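Local coordinates for protein kojibiose phosphorylase (Gut metagenome, PDB 6W0P) that belongs to glycoside hydrolase family 65, whose members combine an N-terminal beta-sandwich domain, a central helical barrel and a small C-terminal domain, at residues A[60-68]-A[204-212]; A[348-357]-A[369-377]. All coordinates share one frame; numbering follows the deposited sequence. Where two conformers were deposited one is given.

Contact 1 of 2, residues A[60-68]-A[204-212]; sequences FNGIYEYAL and TLTTNQTLT
Hydrogen bonds between the side chains of Gln209 and Glu65 and backbone atoms of the facing segment dock a beta-hairpin turn onto the short strand 64-66 in the N-terminal beta-sandwich domain. The hairpin joins the antiparallel strands 197-204 and 210-217, and its base is closed by the backbone bond from Thr204 N to Gln209 O. Gln209 reaches across with its primary amide: NE2 donates to Gly62 O at 2.7 Å, with the acceptor close to the amide plane, while the N-H of Tyr64 is directed at a lone pair of Gln209 OE1, N to OE1 3.0 Å. Extension about chi2 (-177°) carries the amide to the bend leaving the type II turn Phe60-Ile63, where Gly62 takes a positive phi. NE2 also bonds Lys257 O, so both amide ends are engaged and its rotation is fixed.

The exchange is then reversed. Glu65, bent at chi2 (-48°), pushes its carboxylate into the hairpin turn, where OE1 accepts from Thr206 N at 2.7 Å and from Thr207 N at 2.9 Å. The first donor comes from above the carboxylate plane, the second from the syn side. The other oxygen, OE2, accepts from the backbone N of Tyr66 in its own strand, a second hold on the buried carboxylate. Thr204 OG1 donates to Thr207 OG1 at 2.7 Å, tying the two ends of the turn's first half together.

Methyl groups cover the flanks. Thr207 CG2 makes a CH-pi contact over one face of the Tyr64 ring, whose hydroxyl bonds Asn402; Tyr66 OH bonds Lys404. Leu68 CD2 meets Leu205 CD1 at 3.6 Å at one extremity, and at the other Leu211 CD1 sits over a face of Phe60, 3.9 Å from the ring centroid.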
loop_
_atom_site.group_PDB
_atom_site.type_symbol
_atom_site.label_atom_id
_atom_site.label_comp_id
_atom_site.label_asym_id
_atom_site.label_seq_id
_atom_site.Cartn_x
_atom_site.Cartn_y
_atom_site.Cartn_z
ATOM N N PHE A 60 -13.844 12.301 -24.733
ATOM C CA PHE A 60 -15.262 11.931 -24.905
ATOM C C PHE A 60 -15.708 11.218 -23.637
ATOM O O PHE A 60 -15.033 10.257 -23.238
ATOM C CB PHE A 60 -15.433 11.057 -26.146
ATOM C CG PHE A 60 -15.039 11.754 -27.425
ATOM C CD1 PHE A 60 -15.972 12.494 -28.144
ATOM C CD2 PHE A 60 -13.727 11.708 -27.882
ATOM C CE1 PHE A 60 -15.609 13.156 -29.312
ATOM C CE2 PHE A 60 -13.365 12.366 -29.050
ATOM C CZ PHE A 60 -14.306 13.080 -29.771
ATOM N N ASN A 61 -16.791 11.701 -23.023
ATOM C CA ASN A 61 -17.308 11.176 -21.735
ATOM C C ASN A 61 -17.578 9.679 -21.929
ATOM O O ASN A 61 -18.414 9.352 -22.801
ATOM C CB ASN A 61 -18.534 11.984 -21.313
ATOM C CG ASN A 61 -18.783 12.020 -19.820
ATOM O OD1 ASN A 61 -18.823 10.976 -19.167
ATOM N ND2 ASN A 61 -18.982 13.217 -19.289
ATOM N N GLY A 62 -16.873 8.807 -21.202
ATOM C CA GLY A 62 -17.132 7.349 -21.200
ATOM C C GLY A 62 -16.253 6.589 -22.188
ATOM O O GLY A 62 -16.411 5.369 -22.315
ATOM N N ILE A 63 -15.360 7.284 -22.891
ATOM C CA ILE A 63 -14.351 6.655 -23.782
ATOM C C ILE A 63 -13.069 6.514 -22.966
ATOM O O ILE A 63 -12.490 7.537 -22.600
ATOM C CB ILE A 63 -14.144 7.464 -25.068
ATOM C CG1 ILE A 63 -15.348 7.336 -26.003
ATOM C CG2 ILE A 63 -12.852 7.053 -25.742
ATOM C CD1 ILE A 63 -15.691 5.912 -26.435
ATOM N N TYR A 64 -12.700 5.279 -22.654
ATOM C CA TYR A 64 -11.763 4.953 -21.561
ATOM C C TYR A 64 -10.989 3.698 -21.943
ATOM O O TYR A 64 -11.451 2.934 -22.839
ATOM C CB TYR A 64 -12.542 4.758 -20.262
ATOM C CG TYR A 64 -13.178 3.403 -20.110
ATOM C CD1 TYR A 64 -14.417 3.120 -20.657
ATOM C CD2 TYR A 64 -12.527 2.394 -19.421
ATOM C CE1 TYR A 64 -14.985 1.862 -20.535
ATOM C CE2 TYR A 64 -13.083 1.137 -19.281
ATOM C CZ TYR A 64 -14.312 0.865 -19.845
ATOM O OH TYR A 64 -14.854 -0.379 -19.687
ATOM N N GLU A 65 -9.840 3.515 -21.295
ATOM C CA GLU A 65 -9.011 2.293 -21.390
ATOM C C GLU A 65 -8.563 1.885 -19.986
ATOM O O GLU A 65 -8.610 2.731 -19.058
ATOM C CB GLU A 65 -7.778 2.507 -22.275
ATOM C CG GLU A 65 -7.883 1.822 -23.620
ATOM C CD GLU A 65 -8.329 0.374 -23.562
ATOM O OE1 GLU A 65 -9.173 -0.004 -24.388
ATOM O OE2 GLU A 65 -7.844 -0.360 -22.682
ATOM N N TYR A 66 -8.073 0.648 -19.884
ATOM C CA TYR A 66 -7.421 0.095 -18.678
ATOM C C TYR A 66 -5.916 0.374 -18.724
ATOM O O TYR A 66 -5.346 0.644 -19.808
ATOM C CB TYR A 66 -7.738 -1.391 -18.586
ATOM C CG TYR A 66 -9.147 -1.711 -18.171
ATOM C CD1 TYR A 66 -9.522 -1.664 -16.834
ATOM C CD2 TYR A 66 -10.098 -2.099 -19.096
ATOM C CE1 TYR A 66 -10.811 -1.978 -16.429
ATOM C CE2 TYR A 66 -11.388 -2.431 -18.707
ATOM C CZ TYR A 66 -11.749 -2.364 -17.371
ATOM O OH TYR A 66 -13.015 -2.682 -16.971
ATOM N N ALA A 67 -5.272 0.331 -17.557
ATOM C CA ALA A 67 -3.801 0.295 -17.457
ATOM C C ALA A 67 -3.286 -0.824 -18.366
ATOM O O ALA A 67 -3.934 -1.871 -18.434
ATOM C CB ALA A 67 -3.374 0.093 -16.031
ATOM N N LEU A 68 -2.146 -0.616 -19.019
ATOM C CA LEU A 68 -1.570 -1.565 -20.019
ATOM C C LEU A 68 -1.141 -2.875 -19.347
ATOM O O LEU A 68 -1.258 -3.951 -20.002
ATOM C CB LEU A 68 -0.377 -0.887 -20.692
ATOM C CG LEU A 68 -0.736 0.292 -21.589
ATOM C CD1 LEU A 68 0.521 1.001 -22.083
ATOM C CD2 LEU A 68 -1.600 -0.179 -22.748
ATOM N N THR A 204 -10.481 1.324 -29.459
ATOM C CA THR A 204 -9.675 1.290 -28.213
ATOM C C THR A 204 -8.997 -0.073 -28.115
ATOM O O THR A 204 -9.549 -1.028 -28.685
ATOM C CB THR A 204 -10.544 1.556 -26.986
ATOM O OG1 THR A 204 -11.575 0.568 -26.953
ATOM C CG2 THR A 204 -11.156 2.941 -27.008
ATOM N N LEU A 205 -7.889 -0.137 -27.373
ATOM C CA LEU A 205 -7.015 -1.328 -27.230
ATOM C C LEU A 205 -7.848 -2.525 -26.769
ATOM O O LEU A 205 -7.698 -3.593 -27.363
ATOM C CB LEU A 205 -5.918 -1.043 -26.198
ATOM C CG LEU A 205 -5.028 0.182 -26.440
ATOM C CD1 LEU A 205 -3.834 0.183 -25.491
ATOM C CD2 LEU A 205 -4.536 0.234 -27.881
ATOM N N THR A 206 -8.697 -2.326 -25.750
ATOM C CA THR A 206 -9.304 -3.405 -24.923
ATOM C C THR A 206 -10.814 -3.221 -24.750
ATOM O O THR A 206 -11.524 -4.245 -24.781
ATOM C CB THR A 206 -8.566 -3.484 -23.580
ATOM O OG1 THR A 206 -7.540 -4.448 -23.834
ATOM C CG2 THR A 206 -9.410 -3.894 -22.393
ATOM N N THR A 207 -11.290 -1.982 -24.566
ATOM C CA THR A 207 -12.631 -1.700 -23.988
ATOM C C THR A 207 -13.726 -1.866 -25.040
ATOM O O THR A 207 -14.895 -1.653 -24.697
ATOM C CB THR A 207 -12.630 -0.316 -23.342
ATOM O OG1 THR A 207 -12.357 0.668 -24.340
ATOM C CG2 THR A 207 -11.608 -0.242 -22.232
ATOM N N ASN A 208 -13.356 -2.208 -26.276
ATOM C CA ASN A 208 -14.300 -2.513 -27.387
ATOM C C ASN A 208 -15.055 -1.230 -27.756
ATOM O O ASN A 208 -16.257 -1.304 -28.070
ATOM C CB ASN A 208 -15.245 -3.672 -27.037
ATOM C CG ASN A 208 -15.300 -4.709 -28.139
ATOM O OD1 ASN A 208 -14.306 -5.404 -28.371
ATOM N ND2 ASN A 208 -16.441 -4.821 -28.812
ATOM N N GLN A 209 -14.376 -0.089 -27.712
ATOM C CA GLN A 209 -14.990 1.221 -28.034
ATOM C C GLN A 209 -14.414 1.728 -29.351
ATOM O O GLN A 209 -13.189 1.580 -29.572
ATOM C CB GLN A 209 -14.772 2.215 -26.903
ATOM C CG GLN A 209 -15.439 1.772 -25.614
ATOM C CD GLN A 209 -15.246 2.824 -24.551
ATOM O OE1 GLN A 209 -14.152 3.383 -24.410
ATOM N NE2 GLN A 209 -16.319 3.107 -23.818
ATOM N N THR A 210 -15.283 2.316 -30.162
ATOM C CA THR A 210 -14.966 2.838 -31.508
ATOM C C THR A 210 -15.398 4.301 -31.610
ATOM O O THR A 210 -16.338 4.716 -30.886
ATOM C CB THR A 210 -15.640 2.000 -32.603
ATOM O OG1 THR A 210 -17.050 2.244 -32.546
ATOM C CG2 THR A 210 -15.330 0.524 -32.468
ATOM N N LEU A 211 -14.728 5.026 -32.502
ATOM C CA LEU A 211 -14.995 6.443 -32.794
ATOM C C LEU A 211 -14.786 6.674 -34.295
ATOM O O LEU A 211 -13.782 6.172 -34.829
ATOM C CB LEU A 211 -14.013 7.248 -31.943
ATOM C CG LEU A 211 -13.999 8.749 -32.189
ATOM C CD1 LEU A 211 -13.574 9.481 -30.923
ATOM C CD2 LEU A 211 -13.084 9.107 -33.352
ATOM N N THR A 212 -15.673 7.434 -34.934
ATOM C CA THR A 212 -15.474 7.954 -36.310
ATOM C C THR A 212 -15.397 9.473 -36.233
ATOM O O THR A 212 -16.332 10.087 -35.680
ATOM C CB THR A 212 -16.566 7.491 -37.283
ATOM O OG1 THR A 212 -16.416 6.084 -37.433
ATOM C CG2 THR A 212 -16.456 8.135 -38.648
#

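Contact 2 of 2, residues A[348-357]-A[369-377]; sequences AFWDNETYCL and KDLIMFRYN
Leu357 and Leu371 form the apolar centre of an antiparallel helical hairpin, their side chains lying alongside one another and pointing opposite ways, with the CD1 atoms 3.8 Å apart. Ile372 adds a looser touch, its CD1 4.5 Å from Leu357 CD2. The paired helices, 351-361 and 365-376, follow one another in the chain through a short connection, as in the helical barrel built of such hairpins that forms the central domain of this family. Their segments run almost exactly antiparallel, with axes 10.8 Å apart, and the first contains a wider pi-type turn at 352-356.

Moving from the leucines toward the start of helix 351-361, the packing turns polar. Arg375, bent at chi2 (-61°), presents its guanidinium side-on to Glu353 in a buried two-nitrogen salt bridge. NE donates to OE2 at 2.9 Å along a nearly straight path (174°), and NH2 donates to OE1, also at 2.9 Å. The two flat groups are not coplanar: their planes lie 57° apart, with NE above the carboxylate plane and NH2 approaching OE1 on its syn side. A water donates to both Glu353 OE2, at 2.8 Å, and Leu371 O, at 3.1 Å, giving OE2 a second partner besides Arg375 NE and linking Glu353 to the backbone of the facing helix. Another water accepts from Arg375 NH2 and makes a weak bond to Ala348 O. Beside it, Ala348 CB packs against Phe374 CE2 at 4.3 Å, next to the guanidinium.

Around this pair, helix 418-434 brings Ala426 to Leu357 and Tyr430 to Ile372, helix 437-458 sets Phe439 against Ile372 and Met447 against Arg375, and Met592 of helix 590-596 packs on Trp350 and Thr354.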
loop_
_atom_site.group_PDB
_atom_site.type_symbol
_atom_site.label_atom_id
_atom_site.label_comp_id
_atom_site.label_asym_id
_atom_site.label_seq_id
_atom_site.Cartn_x
_atom_site.Cartn_y
_atom_site.Cartn_z
ATOM N N ALA A 348 -15.593 9.951 -11.683
ATOM C CA ALA A 348 -16.659 10.404 -10.768
ATOM C C ALA A 348 -16.246 10.024 -9.354
ATOM O O ALA A 348 -15.697 8.904 -9.165
ATOM C CB ALA A 348 -17.984 9.758 -11.108
ATOM N N PHE A 349 -16.506 10.912 -8.401
ATOM C CA PHE A 349 -16.324 10.667 -6.951
ATOM C C PHE A 349 -17.669 10.922 -6.271
ATOM O O PHE A 349 -18.595 11.429 -6.941
ATOM C CB PHE A 349 -15.194 11.541 -6.402
ATOM C CG PHE A 349 -13.831 11.262 -6.986
ATOM C CD1 PHE A 349 -13.487 11.711 -8.252
ATOM C CD2 PHE A 349 -12.892 10.531 -6.274
ATOM C CE1 PHE A 349 -12.228 11.458 -8.777
ATOM C CE2 PHE A 349 -11.648 10.254 -6.818
ATOM C CZ PHE A 349 -11.311 10.727 -8.061
ATOM N N TRP A 350 -17.766 10.607 -4.976
ATOM C CA TRP A 350 -18.984 10.833 -4.152
ATOM C C TRP A 350 -19.407 12.316 -4.211
ATOM O O TRP A 350 -20.605 12.562 -3.947
ATOM C CB TRP A 350 -18.715 10.374 -2.721
ATOM C CG TRP A 350 -17.900 11.361 -1.940
ATOM C CD1 TRP A 350 -16.618 11.767 -2.185
ATOM C CD2 TRP A 350 -18.334 12.059 -0.763
ATOM N NE1 TRP A 350 -16.235 12.683 -1.248
ATOM C CE2 TRP A 350 -17.271 12.893 -0.369
ATOM C CE3 TRP A 350 -19.526 12.079 -0.028
ATOM C CZ2 TRP A 350 -17.357 13.712 0.761
ATOM C CZ3 TRP A 350 -19.611 12.891 1.085
ATOM C CH2 TRP A 350 -18.549 13.718 1.462
ATOM N N ASP A 351 -18.447 13.210 -4.556
ATOM C CA ASP A 351 -18.603 14.678 -4.801
ATOM C C ASP A 351 -19.761 14.967 -5.752
ATOM O O ASP A 351 -20.417 16.010 -5.565
ATOM C CB ASP A 351 -17.421 15.318 -5.556
ATOM C CG ASP A 351 -16.074 15.222 -4.879
ATOM O OD1 ASP A 351 -15.706 14.101 -4.506
ATOM O OD2 ASP A 351 -15.420 16.292 -4.714
ATOM N N ASN A 352 -19.917 14.124 -6.766
ATOM C CA ASN A 352 -20.959 14.294 -7.802
ATOM C C ASN A 352 -22.298 14.369 -7.080
ATOM O O ASN A 352 -23.045 15.299 -7.342
ATOM C CB ASN A 352 -20.927 13.185 -8.859
ATOM C CG ASN A 352 -19.795 13.356 -9.848
ATOM O OD1 ASN A 352 -18.930 14.200 -9.666
ATOM N ND2 ASN A 352 -19.806 12.594 -10.927
ATOM N N GLU A 353 -22.546 13.416 -6.185
ATOM C CA GLU A 353 -23.862 13.214 -5.541
ATOM C C GLU A 353 -24.074 14.245 -4.427
ATOM O O GLU A 353 -25.197 14.682 -4.274
ATOM C CB GLU A 353 -23.983 11.789 -5.008
ATOM C CG GLU A 353 -24.225 10.755 -6.083
ATOM C CD GLU A 353 -23.072 10.487 -7.042
ATOM O OE1 GLU A 353 -21.902 10.465 -6.605
ATOM O OE2 GLU A 353 -23.361 10.271 -8.233
ATOM N N THR A 354 -23.032 14.635 -3.697
ATOM C CA THR A 354 -23.174 15.338 -2.408
ATOM C C THR A 354 -22.847 16.828 -2.540
ATOM O O THR A 354 -23.092 17.533 -1.557
ATOM C CB THR A 354 -22.277 14.667 -1.363
ATOM O OG1 THR A 354 -20.923 14.629 -1.836
ATOM C CG2 THR A 354 -22.756 13.270 -1.049
ATOM N N TYR A 355 -22.264 17.277 -3.662
ATOM C CA TYR A 355 -21.716 18.658 -3.852
ATOM C C TYR A 355 -22.122 19.229 -5.229
ATOM O O TYR A 355 -22.561 20.394 -5.304
ATOM C CB TYR A 355 -20.180 18.678 -3.868
ATOM C CG TYR A 355 -19.421 18.823 -2.567
ATOM C CD1 TYR A 355 -19.290 17.763 -1.681
ATOM C CD2 TYR A 355 -18.718 19.992 -2.273
ATOM C CE1 TYR A 355 -18.550 17.881 -0.513
ATOM C CE2 TYR A 355 -17.961 20.121 -1.118
ATOM C CZ TYR A 355 -17.877 19.059 -0.235
ATOM O OH TYR A 355 -17.156 19.168 0.925
ATOM N N CYS A 356 -21.906 18.457 -6.296
ATOM C CA CYS A 356 -22.194 18.907 -7.683
ATOM C C CYS A 356 -23.695 18.867 -7.980
ATOM O O CYS A 356 -24.167 19.776 -8.641
ATOM C CB CYS A 356 -21.427 18.099 -8.720
ATOM S SG CYS A 356 -19.637 18.227 -8.478
ATOM N N LEU A 357 -24.438 17.882 -7.480
ATOM C CA LEU A 357 -25.843 17.651 -7.914
ATOM C C LEU A 357 -26.686 18.909 -7.716
ATOM O O LEU A 357 -27.467 19.255 -8.595
ATOM C CB LEU A 357 -26.429 16.465 -7.148
ATOM C CG LEU A 357 -27.839 16.057 -7.547
ATOM C CD1 LEU A 357 -27.891 15.706 -9.015
ATOM C CD2 LEU A 357 -28.310 14.895 -6.704
ATOM N N LYS A 369 -31.400 14.163 -13.057
ATOM C CA LYS A 369 -31.855 12.751 -13.197
ATOM C C LYS A 369 -30.775 11.913 -13.904
ATOM O O LYS A 369 -30.558 10.769 -13.482
ATOM C CB LYS A 369 -33.205 12.700 -13.922
ATOM C CG LYS A 369 -33.655 11.322 -14.390
ATOM C CD LYS A 369 -35.168 11.088 -14.346
ATOM C CE LYS A 369 -35.856 11.195 -15.697
ATOM N NZ LYS A 369 -37.329 11.345 -15.547
ATOM N N ASP A 370 -30.097 12.469 -14.917
ATOM C CA ASP A 370 -29.062 11.753 -15.714
ATOM C C ASP A 370 -27.850 11.439 -14.837
ATOM O O ASP A 370 -27.323 10.305 -14.955
ATOM C CB ASP A 370 -28.712 12.494 -17.003
ATOM C CG ASP A 370 -29.653 12.152 -18.152
ATOM O OD1 ASP A 370 -30.571 11.362 -17.910
ATOM O OD2 ASP A 370 -29.476 12.686 -19.282
ATOM N N LEU A 371 -27.444 12.367 -13.966
ATOM C CA LEU A 371 -26.364 12.112 -12.979
ATOM C C LEU A 371 -26.690 10.858 -12.157
ATOM O O LEU A 371 -25.779 10.027 -11.994
ATOM C CB LEU A 371 -26.159 13.335 -12.085
ATOM C CG LEU A 371 -25.356 14.443 -12.737
ATOM C CD1 LEU A 371 -25.285 15.668 -11.845
ATOM C CD2 LEU A 371 -23.961 13.957 -13.069
ATOM N N ILE A 372 -27.935 10.687 -11.688
ATOM C CA ILE A 372 -28.337 9.467 -10.924
ATOM C C ILE A 372 -28.432 8.253 -11.867
ATOM O O ILE A 372 -28.041 7.159 -11.439
ATOM C CB ILE A 372 -29.615 9.732 -10.135
ATOM C CG1 ILE A 372 -29.388 10.843 -9.113
ATOM C CG2 ILE A 372 -30.124 8.472 -9.473
ATOM C CD1 ILE A 372 -30.612 11.711 -8.875
ATOM N N MET A 373 -28.863 8.429 -13.120
ATOM C CA MET A 373 -29.034 7.301 -14.085
ATOM C C MET A 373 -27.654 6.737 -14.418
ATOM O O MET A 373 -27.517 5.493 -14.624
ATOM C CB MET A 373 -29.722 7.740 -15.383
ATOM C CG MET A 373 -31.218 8.001 -15.247
ATOM S SD MET A 373 -32.144 6.721 -14.416
ATOM C CE MET A 373 -31.795 5.318 -15.469
ATOM N N PHE A 374 -26.640 7.598 -14.426
ATOM C CA PHE A 374 -25.257 7.106 -14.600
ATOM C C PHE A 374 -25.030 5.992 -13.579
ATOM O O PHE A 374 -24.408 4.982 -13.957
ATOM C CB PHE A 374 -24.200 8.201 -14.461
ATOM C CG PHE A 374 -22.849 7.620 -14.143
ATOM C CD1 PHE A 374 -22.141 6.902 -15.093
ATOM C CD2 PHE A 374 -22.320 7.726 -12.871
ATOM C CE1 PHE A 374 -20.904 6.353 -14.797
ATOM C CE2 PHE A 374 -21.091 7.164 -12.569
ATOM C CZ PHE A 374 -20.384 6.479 -13.534
ATOM N N ARG A 375 -25.477 6.191 -12.334
ATOM C CA ARG A 375 -25.281 5.225 -11.218
ATOM C C ARG A 375 -26.207 4.018 -11.400
ATOM O O ARG A 375 -25.784 2.907 -11.100
ATOM C CB ARG A 375 -25.507 5.897 -9.860
ATOM C CG ARG A 375 -24.535 7.032 -9.577
ATOM C CD ARG A 375 -23.068 6.610 -9.539
ATOM N NE ARG A 375 -22.237 7.638 -8.908
ATOM C CZ ARG A 375 -20.947 7.532 -8.618
ATOM N NH1 ARG A 375 -20.278 6.429 -8.900
ATOM N NH2 ARG A 375 -20.318 8.542 -8.042
ATOM N N TYR A 376 -27.443 4.225 -11.835
ATOM C CA TYR A 376 -28.364 3.101 -12.120
ATOM C C TYR A 376 -27.697 2.216 -13.173
ATOM O O TYR A 376 -27.704 0.990 -13.026
ATOM C CB TYR A 376 -29.755 3.546 -12.579
ATOM C CG TYR A 376 -30.629 2.345 -12.811
ATOM C CD1 TYR A 376 -31.223 1.677 -11.752
ATOM C CD2 TYR A 376 -30.714 1.773 -14.072
ATOM C CE1 TYR A 376 -31.944 0.510 -11.952
ATOM C CE2 TYR A 376 -31.431 0.608 -14.291
ATOM C CZ TYR A 376 -32.044 -0.030 -13.229
ATOM O OH TYR A 376 -32.747 -1.173 -13.474
ATOM N N ASN A 377 -27.077 2.826 -14.180
ATOM C CA ASN A 377 -26.553 2.088 -15.355
ATOM C C ASN A 377 -25.196 1.461 -15.020
ATOM O O ASN A 377 -24.663 0.778 -15.906
ATOM C CB ASN A 377 -26.526 2.970 -16.605
ATOM C CG ASN A 377 -27.909 3.287 -17.129
ATOM O OD1 ASN A 377 -28.770 2.409 -17.186
ATOM N ND2 ASN A 377 -28.137 4.529 -17.522
HETATM O O HOH W 1 -17.670 7.365 -7.723
HETATM O O HOH W 2 -22.948 10.671 -11.002
#

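Overall arrangement
Contact 1 closes before contact 2 opens along the chain, and the two belong to different domains: 60-68 with 204-212 in the N-terminal beta domain, 348-357 with 369-377 in the central helical domain. Their centres are 22 Å apart and their nearest atoms about 7 Å, so they do not touch and share no helix or sheet. Neighbouring loops nevertheless link them. Asn61 bonds Arg401, against which Phe374 packs, and the carbonyl of Thr333, whose sequence neighbour Ile334 accepts from Asn352; Ala348 pairs with Thr400, two residues before Asn402. Contact 1 thus lies where the beta domain meets the barrel, while contact 2 is buried within the barrel.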